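Local structure of succinyl-CoA ligase (ADP-forming) subunit alpha (Methanosaeta concilii, 6HXI) at residues I11-F16 and A81-N86; V7-N12 and I106-V111; E406-I411 and Q503-Y508. The protein belongs to the succinyl-CoA ligase alpha-subunit family, binds coenzyme A, and carries a helical region related to the C-terminal domain of citrate synthases. All coordinates share one frame; numbering follows the deposited sequence.

Contact 1 of 3, residues I11-F16 and A81-N86; sequences INTKAF and ADVMVN
The ring of F16 carries the methyl group of A81 over one face, in a CH-pi contact. A81 CB stands 3.7 Å from the F16 ring centroid and 16° off the ring normal, displaced toward the rim, and F16 CZ is the ring atom nearest to A81 CB at 3.6 Å. The first torsion of F16 (chi1 -62°) turns CG away from the carbonyl carbon and back beside its own N, which sets the ring beneath the A81 methyl. V83 O approaches the same ring obliquely. Outside the two segments, Y78 and, from strand 42-46, A44 and I46 also touch the F16 side chain.

Strands 15-18 and 83-86 run parallel as central neighbours of a Rossmann-like sheet, with A15 paired to V83 and F16 to M84. F16 N donates to V83 O at 2.9 Å, and V85 N answers with a bond of 2.8 Å to F16 O; before them, D82 N makes a weak bond to K14 O. The strand ends at N86, and F87, A88 and S89, which follow, belong to the coenzyme A pocket.

A15 and V83 share the other face of the sheet, A15 CB lying 3.9 Å from V83 CB. T13 CG2 meets V83 CG2 at 3.7 Å where the two side chains cross at about a right angle, and F149 of strand 149-150 packs on T13, A15 and V83 alike. Two waters link D82 to the other segment: one gives a proton to D82 OD1 at 2.8 Å and is hydrogen-bonded to T13 OG1, which is also bonded to D10 N, while the second accepts from K14 N and lies within hydrogen-bonding distance of D82 OD1, to which it may donate.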
# COMPACT_ATOMS: atom_id res chain seq x y z
N ILE B 11 -42.53 25.66 -24.50
CA ILE B 11 -42.24 24.28 -24.22
C ILE B 11 -40.96 23.82 -24.95
O ILE B 11 -40.46 22.74 -24.65
CB ILE B 11 -43.51 23.43 -24.51
CG1 ILE B 11 -43.49 22.11 -23.72
CG2 ILE B 11 -43.76 23.23 -26.01
CD1 ILE B 11 -44.83 21.66 -23.11
N ASN B 12 -40.43 24.63 -25.89
CA ASN B 12 -39.20 24.30 -26.62
C ASN B 12 -37.98 25.12 -26.14
O ASN B 12 -36.87 24.93 -26.66
CB ASN B 12 -39.38 24.41 -28.13
CG ASN B 12 -40.46 23.51 -28.67
OD1 ASN B 12 -40.35 22.27 -28.62
ND2 ASN B 12 -41.53 24.11 -29.17
N THR B 13 -38.18 25.99 -25.13
CA THR B 13 -37.12 26.81 -24.52
C THR B 13 -36.03 25.94 -23.87
O THR B 13 -36.33 25.05 -23.09
CB THR B 13 -37.73 27.78 -23.52
OG1 THR B 13 -38.56 28.68 -24.23
CG2 THR B 13 -36.70 28.55 -22.73
N LYS B 14 -34.78 26.23 -24.24
CA LYS B 14 -33.57 25.60 -23.73
C LYS B 14 -32.74 26.69 -23.04
O LYS B 14 -32.67 27.84 -23.52
CB LYS B 14 -32.79 24.91 -24.87
CG LYS B 14 -33.44 23.62 -25.35
CD LYS B 14 -33.28 22.47 -24.36
CE LYS B 14 -33.59 21.15 -25.00
NZ LYS B 14 -33.08 20.02 -24.18
N ALA B 15 -32.17 26.35 -21.90
CA ALA B 15 -31.48 27.29 -21.06
C ALA B 15 -30.15 26.81 -20.51
O ALA B 15 -29.87 25.61 -20.47
CB ALA B 15 -32.39 27.67 -19.88
N PHE B 16 -29.33 27.78 -20.04
CA PHE B 16 -28.11 27.54 -19.31
C PHE B 16 -28.39 28.01 -17.91
O PHE B 16 -29.10 28.99 -17.71
CB PHE B 16 -26.95 28.37 -19.87
CG PHE B 16 -26.55 28.11 -21.30
CD1 PHE B 16 -26.19 26.83 -21.71
CD2 PHE B 16 -26.45 29.15 -22.21
CE1 PHE B 16 -25.76 26.59 -23.02
CE2 PHE B 16 -26.06 28.91 -23.53
CZ PHE B 16 -25.69 27.64 -23.92
N ALA B 81 -29.85 27.10 -26.95
CA ALA B 81 -30.19 27.65 -25.64
C ALA B 81 -30.16 29.20 -25.74
O ALA B 81 -29.10 29.77 -26.01
CB ALA B 81 -29.19 27.15 -24.59
N ASP B 82 -31.32 29.84 -25.59
CA ASP B 82 -31.45 31.30 -25.71
C ASP B 82 -31.74 32.01 -24.37
O ASP B 82 -31.88 33.24 -24.32
CB ASP B 82 -32.50 31.66 -26.79
CG ASP B 82 -33.95 31.54 -26.35
OD1 ASP B 82 -34.28 30.55 -25.65
OD2 ASP B 82 -34.76 32.41 -26.73
N VAL B 83 -31.81 31.23 -23.28
CA VAL B 83 -32.05 31.73 -21.94
C VAL B 83 -30.86 31.41 -21.04
O VAL B 83 -30.36 30.29 -21.08
CB VAL B 83 -33.36 31.14 -21.35
CG1 VAL B 83 -33.58 31.60 -19.91
CG2 VAL B 83 -34.56 31.50 -22.21
N MET B 84 -30.43 32.38 -20.19
CA MET B 84 -29.47 32.12 -19.12
C MET B 84 -30.09 32.47 -17.77
O MET B 84 -30.54 33.60 -17.57
CB MET B 84 -28.12 32.83 -19.30
CG MET B 84 -27.11 32.37 -18.24
SD MET B 84 -25.44 32.99 -18.46
CE MET B 84 -25.42 34.40 -17.32
N VAL B 85 -30.10 31.49 -16.82
CA VAL B 85 -30.56 31.66 -15.44
C VAL B 85 -29.29 31.91 -14.67
O VAL B 85 -28.46 31.00 -14.54
CB VAL B 85 -31.38 30.44 -14.92
CG1 VAL B 85 -31.86 30.68 -13.49
CG2 VAL B 85 -32.56 30.12 -15.85
N ASN B 86 -29.06 33.19 -14.28
CA ASN B 86 -27.84 33.65 -13.65
C ASN B 86 -27.89 33.68 -12.14
O ASN B 86 -28.49 34.59 -11.55
CB ASN B 86 -27.44 35.02 -14.24
CG ASN B 86 -26.05 35.51 -13.85
OD1 ASN B 86 -25.32 34.85 -13.13
ND2 ASN B 86 -25.64 36.64 -14.37
O HOH W 1 -37.01 30.64 -25.25
O HOH W 2 -34.15 28.09 -26.67

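Contact 2 of 3, residues V7-N12 and I106-V111; sequences VLFDIN and IRIVAV
R107 points the end of its guanidinium group at the backbone of the N-terminal loop, and both terminal nitrogens converge on one carbonyl oxygen. R107 NH2 donates to V7 O at 2.8 Å, and R107 NH1 reaches the same V7 O at 3.1 Å. The oxygen sits at the edge of the guanidinium, close to its plane (about 10° out of it). Seen from the carbonyl the two donors differ: NH1 lies in its plane, whereas NH2 is tilted 33° from it. NH1 also makes a weak bond of 3.3 Å to L8 O, which approaches the group obliquely. The arginine spans the gap because CG is anti to the backbone N (chi1 178°) and the chain then stays extended as far as NE.

I108, the next residue, starts strand 108-111 and packs beside this polar grip with CD1 and CG2. Its CD1 lies 3.4 Å from L8 O and 4.0 Å from L8 CG, the two side chains meeting at a slant. Its CG2 reaches F9, with I108 CG2 4.1 Å from F9 CE1, again obliquely to the ring. Within the loop, L8 CB is set over the centre of one face of the F9 ring, so leucine and phenylalanine present a joined apolar surface to the isoleucine. V83 and F149 also touch F9, while I134 and I136 of strand 134-136 pack on L8; the irregular loop is thus laid across one face of the Rossmann-like sheet.

Chemically, the charged end of R107 recognises backbone oxygens and not the V7 or L8 side chains, which makes the polar part of the contact depend on the path of the loop. The positive charge beside V7 O, which both NH1 and NH2 grip, would be expected to polarise that carbonyl further.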
# COMPACT_ATOMS: atom_id res chain seq x y z
N VAL B 7 -43.63 36.10 -27.04
CA VAL B 7 -43.33 34.87 -26.30
C VAL B 7 -41.94 34.98 -25.63
O VAL B 7 -40.93 35.17 -26.32
CB VAL B 7 -43.43 33.58 -27.17
CG1 VAL B 7 -43.10 32.34 -26.36
CG2 VAL B 7 -44.82 33.44 -27.80
N LEU B 8 -41.89 34.83 -24.30
CA LEU B 8 -40.59 34.85 -23.63
C LEU B 8 -40.08 33.42 -23.63
O LEU B 8 -39.02 33.15 -24.20
CB LEU B 8 -40.70 35.41 -22.22
CG LEU B 8 -39.58 36.33 -21.72
CD1 LEU B 8 -39.51 37.63 -22.51
CD2 LEU B 8 -39.79 36.66 -20.27
N PHE B 9 -40.89 32.48 -23.07
CA PHE B 9 -40.57 31.05 -22.99
C PHE B 9 -41.70 30.21 -23.45
O PHE B 9 -42.85 30.51 -23.16
CB PHE B 9 -40.27 30.60 -21.57
CG PHE B 9 -39.59 31.60 -20.69
CD1 PHE B 9 -38.27 31.95 -20.93
CD2 PHE B 9 -40.24 32.15 -19.60
CE1 PHE B 9 -37.62 32.88 -20.12
CE2 PHE B 9 -39.60 33.08 -18.79
CZ PHE B 9 -38.30 33.45 -19.06
N ASP B 10 -41.35 29.08 -24.04
CA ASP B 10 -42.32 28.08 -24.45
C ASP B 10 -41.81 26.69 -24.05
O ASP B 10 -40.80 26.56 -23.35
CB ASP B 10 -42.66 28.18 -25.95
CG ASP B 10 -41.49 28.17 -26.92
OD1 ASP B 10 -40.59 27.30 -26.76
OD2 ASP B 10 -41.52 28.96 -27.90
N ILE B 11 -42.53 25.66 -24.50
CA ILE B 11 -42.24 24.28 -24.22
C ILE B 11 -40.96 23.82 -24.95
O ILE B 11 -40.46 22.74 -24.65
CB ILE B 11 -43.51 23.43 -24.51
CG1 ILE B 11 -43.49 22.11 -23.72
CG2 ILE B 11 -43.76 23.23 -26.01
CD1 ILE B 11 -44.83 21.66 -23.11
N ASN B 12 -40.43 24.63 -25.89
CA ASN B 12 -39.20 24.30 -26.62
C ASN B 12 -37.98 25.12 -26.14
O ASN B 12 -36.87 24.93 -26.66
CB ASN B 12 -39.38 24.41 -28.13
CG ASN B 12 -40.46 23.51 -28.67
OD1 ASN B 12 -40.35 22.27 -28.62
ND2 ASN B 12 -41.53 24.11 -29.17
N ILE B 106 -27.92 34.12 -27.03
CA ILE B 106 -28.70 34.36 -25.81
C ILE B 106 -29.58 35.60 -25.99
O ILE B 106 -29.11 36.63 -26.48
CB ILE B 106 -27.82 34.37 -24.53
CG1 ILE B 106 -27.27 32.96 -24.26
CG2 ILE B 106 -28.58 34.88 -23.29
CD1 ILE B 106 -25.85 32.93 -23.74
N ARG B 107 -30.87 35.47 -25.64
CA ARG B 107 -31.89 36.51 -25.76
C ARG B 107 -32.40 36.99 -24.38
O ARG B 107 -32.69 38.17 -24.21
CB ARG B 107 -33.04 35.97 -26.62
CG ARG B 107 -34.22 36.90 -26.80
CD ARG B 107 -35.37 36.15 -27.43
NE ARG B 107 -36.63 36.87 -27.28
CZ ARG B 107 -37.77 36.31 -26.87
NH1 ARG B 107 -37.80 35.01 -26.57
NH2 ARG B 107 -38.87 37.04 -26.76
N ILE B 108 -32.50 36.06 -23.39
CA ILE B 108 -33.01 36.36 -22.04
C ILE B 108 -32.00 35.98 -20.95
O ILE B 108 -31.43 34.88 -20.99
CB ILE B 108 -34.40 35.69 -21.79
CG1 ILE B 108 -35.44 36.08 -22.86
CG2 ILE B 108 -34.94 35.98 -20.38
CD1 ILE B 108 -36.19 34.93 -23.39
N VAL B 109 -31.77 36.90 -20.00
CA VAL B 109 -30.93 36.66 -18.84
C VAL B 109 -31.77 37.01 -17.61
O VAL B 109 -32.30 38.12 -17.53
CB VAL B 109 -29.56 37.40 -18.82
CG1 VAL B 109 -28.70 36.91 -17.66
CG2 VAL B 109 -28.81 37.28 -20.14
N ALA B 110 -31.91 36.06 -16.68
CA ALA B 110 -32.60 36.27 -15.41
C ALA B 110 -31.53 36.40 -14.35
O ALA B 110 -30.73 35.48 -14.17
CB ALA B 110 -33.51 35.08 -15.10
N VAL B 111 -31.45 37.58 -13.71
CA VAL B 111 -30.48 37.92 -12.67
C VAL B 111 -31.12 37.71 -11.30
O VAL B 111 -32.01 38.46 -10.91
CB VAL B 111 -29.89 39.35 -12.84
CG1 VAL B 111 -28.76 39.60 -11.85
CG2 VAL B 111 -29.40 39.59 -14.27

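Contact 3 of 3, residues E406-I411 and Q503-Y508; sequences ELVIQI and QLLISY
L505 of helix 500-512 reaches helix 399-412 through its far end. Its CB leaves the helix pointing neither at the partner nor away from it, but chi1 of -71° places CG anti to the carbonyl carbon, and the branch turns inward. There L505 CG meets I411 CD1 at 3.6 Å, the two side chains approaching tip to tip. One methyl does the rest: L505 CD2 touches I411 CD1 at 3.7 Å, lies 3.9 Å from V408 CG2, whose side chain crosses it at about a right angle, and comes within 4.1 Å of L407 CG.

The two helical segments are antiparallel, at 171°, with axes 10.9 Å apart at closest approach, and belong to the all-helical region related to the citrate synthase C-terminal domain. Helix 540-555 packs on both, through V540 against I411 and through C543 and I544 against L505.

L407, sliding past L505 in the opposite direction, sends its own CD2 to Y508 CG at 3.7 Å, oblique to the ring. The Y508 hydroxyl is hydrogen-bonded to Y400 O, and its ring meets that of H403. L378 of a second subunit packs on L407, I411 and L504, bringing the helix pair to a subunit interface.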
# COMPACT_ATOMS: atom_id res chain seq x y z
N GLU B 406 4.31 7.31 24.29
CA GLU B 406 5.12 8.32 23.61
C GLU B 406 6.61 7.97 23.63
O GLU B 406 7.30 8.25 22.66
CB GLU B 406 4.87 9.68 24.22
CG GLU B 406 3.44 10.16 23.98
CD GLU B 406 3.13 11.57 24.45
OE1 GLU B 406 1.94 11.89 24.66
OE2 GLU B 406 4.09 12.37 24.58
N LEU B 407 7.10 7.32 24.72
CA LEU B 407 8.49 6.87 24.81
C LEU B 407 8.77 5.79 23.76
O LEU B 407 9.79 5.85 23.10
CB LEU B 407 8.76 6.36 26.22
CG LEU B 407 10.14 5.83 26.64
CD1 LEU B 407 11.23 6.92 26.50
CD2 LEU B 407 10.10 5.41 28.16
N VAL B 408 7.88 4.80 23.63
CA VAL B 408 7.98 3.69 22.68
C VAL B 408 8.05 4.26 21.23
O VAL B 408 8.92 3.84 20.49
CB VAL B 408 6.81 2.69 22.85
CG1 VAL B 408 6.72 1.74 21.63
CG2 VAL B 408 6.96 1.93 24.15
N ILE B 409 7.16 5.23 20.89
CA ILE B 409 7.15 5.89 19.58
C ILE B 409 8.50 6.51 19.25
O ILE B 409 8.98 6.31 18.15
CB ILE B 409 5.98 6.90 19.49
CG1 ILE B 409 4.67 6.19 19.49
CG2 ILE B 409 6.08 7.82 18.26
CD1 ILE B 409 3.41 7.17 19.66
N GLN B 410 9.14 7.22 20.21
CA GLN B 410 10.47 7.82 20.04
C GLN B 410 11.55 6.79 19.87
O GLN B 410 12.42 6.92 19.02
CB GLN B 410 10.79 8.72 21.23
CG GLN B 410 9.83 9.90 21.28
CD GLN B 410 10.04 10.66 22.57
OE1 GLN B 410 11.04 11.29 22.76
NE2 GLN B 410 9.09 10.60 23.46
N ILE B 411 11.46 5.72 20.66
CA ILE B 411 12.45 4.63 20.62
C ILE B 411 12.40 3.86 19.32
O ILE B 411 13.45 3.46 18.81
CB ILE B 411 12.27 3.75 21.88
CG1 ILE B 411 12.90 4.55 23.08
CG2 ILE B 411 12.89 2.31 21.72
CD1 ILE B 411 12.73 4.02 24.44
N GLN B 503 17.24 -0.42 27.98
CA GLN B 503 17.49 0.09 29.32
C GLN B 503 16.66 1.30 29.63
O GLN B 503 16.14 1.40 30.73
CB GLN B 503 18.99 0.31 29.57
CG GLN B 503 19.42 0.24 31.06
CD GLN B 503 18.82 -0.91 31.86
OE1 GLN B 503 19.18 -2.09 31.69
NE2 GLN B 503 17.92 -0.56 32.77
N LEU B 504 16.46 2.18 28.63
CA LEU B 504 15.60 3.36 28.76
C LEU B 504 14.15 2.94 29.09
O LEU B 504 13.55 3.50 29.99
CB LEU B 504 15.65 4.20 27.47
CG LEU B 504 16.93 5.06 27.33
CD1 LEU B 504 17.42 5.12 25.85
CD2 LEU B 504 16.73 6.45 27.92
N LEU B 505 13.64 1.89 28.41
CA LEU B 505 12.29 1.33 28.59
C LEU B 505 12.11 0.64 29.91
O LEU B 505 11.15 0.92 30.63
CB LEU B 505 11.92 0.39 27.43
CG LEU B 505 11.65 1.00 26.08
CD1 LEU B 505 11.69 -0.04 25.01
CD2 LEU B 505 10.31 1.74 26.05
N ILE B 506 13.05 -0.22 30.27
CA ILE B 506 13.03 -0.91 31.56
C ILE B 506 13.21 0.05 32.74
O ILE B 506 12.53 -0.14 33.77
CB ILE B 506 14.09 -2.03 31.57
CG1 ILE B 506 13.64 -3.22 30.70
CG2 ILE B 506 14.43 -2.43 33.02
CD1 ILE B 506 14.60 -4.51 30.83
N SER B 507 14.14 1.03 32.64
CA SER B 507 14.35 1.94 33.78
C SER B 507 13.07 2.77 34.06
O SER B 507 12.60 2.83 35.20
CB SER B 507 15.62 2.79 33.62
OG SER B 507 15.67 3.48 32.39
N TYR B 508 12.43 3.25 33.01
CA TYR B 508 11.16 3.95 33.13
C TYR B 508 10.04 3.09 33.81
O TYR B 508 9.34 3.59 34.68
CB TYR B 508 10.71 4.51 31.76
CG TYR B 508 9.42 5.30 31.83
CD1 TYR B 508 9.43 6.65 32.13
CD2 TYR B 508 8.18 4.66 31.75
CE1 TYR B 508 8.25 7.37 32.32
CE2 TYR B 508 6.99 5.36 31.93
CZ TYR B 508 7.03 6.72 32.18
OH TYR B 508 5.87 7.42 32.37

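How the contacts relate
Contacts 1 and 2 are neighbours, their centres 6 Å apart. Both start from the N-terminal chain, sharing I11 and N12, and reach adjacent strands, 83-86 and 108-111, of one Rossmann-like sheet; D82 O and R107 N, 2.8 Å apart, probably form a hydrogen bond between them. In contact 1 the V85 side chain is about 9 Å from bound coenzyme A. Contact 3 follows later in the chain, in the helical region, with its centre about 70 Å from that of contact 1 and 74 Å from that of contact 2, across the chain's centre. Contacts 1 and 2 belong to the Rossmann-like part and contact 3 to the distant citrate-synthase-like helical part.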